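Local atomic coordinates of probable methyltransferase (PDB entry 3KTY), a protein that probably transfers a methyl group from S-adenosyl-L-methionine to RNA, this chain being the SPOUT-type domain of a longer TrmH-family protein. Residues I31-F36 and A165-R169. Numbering follows the deposited sequence.
Sequences IKTMGF and AWELR
M34, G35 and F36, just past the C-terminal end of helix 21-33, pack against one side of the last helix, 157-172, through A165, W166, L168 and R169: a buried, mostly apolar contact sealed by one arginine-to-carbonyl hydrogen bond. M34, a selenomethionine, contributes more buried surface than any other residue. Its CG rests 3.6 Å from CB of A165, and a chain bent at chi2 carries SE alongside the helix to 3.9 Å from CB of W166. SE also lies at the edge of the indole, 5.4 Å from the centroid of the six-membered ring and 85° off its normal, a Met-aromatic contact made on the rim rather than over the face.

R169 has CG anti to the backbone N (chi1 169°) and a chain extended as far as NE, which brings the guanidinium back to the helix end, where NH1 donates to O of M34 at 2.9 Å. The bond is bent, 148° at the hydrogen, and NH1 sits well above the carbonyl plane. This carbonyl directly precedes G35, whose positive phi closes the helix in a Schellman motif: F36 N bonds to I31 O and G35 N to K32 O.

Also against A165, F36 turns its ring edge to the helix backbone, with CE2 3.5 Å from O of A165 and R169 N near the ring plane. CZ of F36 meets CB of L168 at 3.7 Å.

F8 and F13 also meet the F36 ring, and V11 and F13 of strand 11-16 touch side chains from both segments, so both segments share a cover from the parallel sheet. The second subunit packs nearby: P147 O and E167 OE2 of that subunit accept hydrogen bonds from R169 NE and W166 NE1, and its L163 touches both M34 and W166, placing the contact at the dimer interface.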
# COMPACT_ATOMS: atom_id res chain seq x y z
N ILE A 31 -6.24 0.89 -7.66
CA ILE A 31 -7.61 0.93 -7.12
C ILE A 31 -8.45 -0.29 -7.46
O ILE A 31 -9.28 -0.74 -6.67
CB ILE A 31 -8.40 2.25 -7.38
CG1 ILE A 31 -8.65 2.47 -8.87
CG2 ILE A 31 -7.68 3.45 -6.75
CD1 ILE A 31 -9.54 3.67 -9.12
N LYS A 32 -8.24 -0.85 -8.63
CA LYS A 32 -8.99 -2.03 -8.93
C LYS A 32 -8.69 -3.14 -7.93
O LYS A 32 -9.60 -3.86 -7.53
CB LYS A 32 -8.73 -2.52 -10.35
CG LYS A 32 -9.81 -3.46 -10.80
CD LYS A 32 -9.61 -3.85 -12.24
CE LYS A 32 -10.83 -4.60 -12.77
NZ LYS A 32 -10.41 -5.59 -13.80
N THR A 33 -7.41 -3.31 -7.54
CA THR A 33 -7.07 -4.39 -6.62
C THR A 33 -7.79 -4.26 -5.28
O THR A 33 -7.93 -5.24 -4.55
CB THR A 33 -5.54 -4.54 -6.33
OG1 THR A 33 -5.06 -3.44 -5.54
CG2 THR A 33 -4.78 -4.61 -7.61
N MSE A 34 -8.19 -3.04 -4.94
CA MSE A 34 -8.94 -2.75 -3.73
C MSE A 34 -10.44 -2.77 -3.97
O MSE A 34 -11.22 -2.51 -3.07
CB MSE A 34 -8.50 -1.39 -3.14
CG MSE A 34 -6.99 -1.38 -2.66
SE MSE A 34 -6.60 -2.91 -1.43
CE MSE A 34 -4.78 -3.31 -2.00
N GLY A 35 -10.86 -3.08 -5.18
CA GLY A 35 -12.27 -3.15 -5.48
C GLY A 35 -12.89 -1.86 -6.02
O GLY A 35 -14.09 -1.81 -6.20
N PHE A 36 -12.09 -0.84 -6.31
CA PHE A 36 -12.66 0.39 -6.84
C PHE A 36 -12.52 0.55 -8.36
O PHE A 36 -11.52 0.14 -8.95
CB PHE A 36 -12.08 1.60 -6.12
CG PHE A 36 -12.34 1.59 -4.63
CD1 PHE A 36 -13.56 2.04 -4.13
CD2 PHE A 36 -11.39 1.10 -3.73
CE1 PHE A 36 -13.82 2.04 -2.72
CE2 PHE A 36 -11.64 1.10 -2.30
CZ PHE A 36 -12.85 1.57 -1.81
N ALA A 165 -6.80 3.51 -0.80
CA ALA A 165 -7.77 2.58 -1.28
C ALA A 165 -7.84 1.35 -0.37
O ALA A 165 -8.90 0.76 -0.21
CB ALA A 165 -7.47 2.18 -2.74
N TRP A 166 -6.70 0.94 0.21
CA TRP A 166 -6.74 -0.16 1.17
C TRP A 166 -7.56 0.26 2.42
O TRP A 166 -8.50 -0.42 2.83
CB TRP A 166 -5.29 -0.69 1.48
CG TRP A 166 -5.22 -1.28 2.78
CD1 TRP A 166 -4.66 -0.74 3.88
CD2 TRP A 166 -5.83 -2.52 3.19
NE1 TRP A 166 -4.85 -1.57 4.96
CE2 TRP A 166 -5.57 -2.67 4.57
CE3 TRP A 166 -6.57 -3.51 2.53
CZ2 TRP A 166 -6.04 -3.75 5.31
CZ3 TRP A 166 -7.03 -4.60 3.26
CH2 TRP A 166 -6.75 -4.71 4.63
N GLU A 167 -7.25 1.41 3.00
CA GLU A 167 -8.03 1.94 4.14
C GLU A 167 -9.52 2.03 3.89
O GLU A 167 -10.36 1.63 4.72
CB GLU A 167 -7.49 3.32 4.50
CG GLU A 167 -6.09 3.20 5.24
CD GLU A 167 -6.17 2.56 6.63
OE1 GLU A 167 -7.26 2.48 7.22
OE2 GLU A 167 -5.13 2.12 7.17
N LEU A 168 -9.86 2.54 2.71
CA LEU A 168 -11.23 2.67 2.31
C LEU A 168 -11.88 1.32 2.13
O LEU A 168 -12.98 1.09 2.56
CB LEU A 168 -11.33 3.48 1.02
CG LEU A 168 -11.20 4.98 1.28
CD1 LEU A 168 -11.09 5.69 -0.03
CD2 LEU A 168 -12.42 5.44 2.06
N ARG A 169 -11.19 0.42 1.47
CA ARG A 169 -11.75 -0.91 1.35
C ARG A 169 -12.03 -1.52 2.72
O ARG A 169 -13.11 -2.06 3.00
CB ARG A 169 -10.77 -1.79 0.55
CG ARG A 169 -11.12 -3.25 0.58
CD ARG A 169 -10.22 -4.07 -0.44
NE ARG A 169 -10.76 -5.41 -0.49
CZ ARG A 169 -11.84 -5.76 -1.17
NH1 ARG A 169 -12.47 -4.88 -1.92
NH2 ARG A 169 -12.29 -7.00 -1.10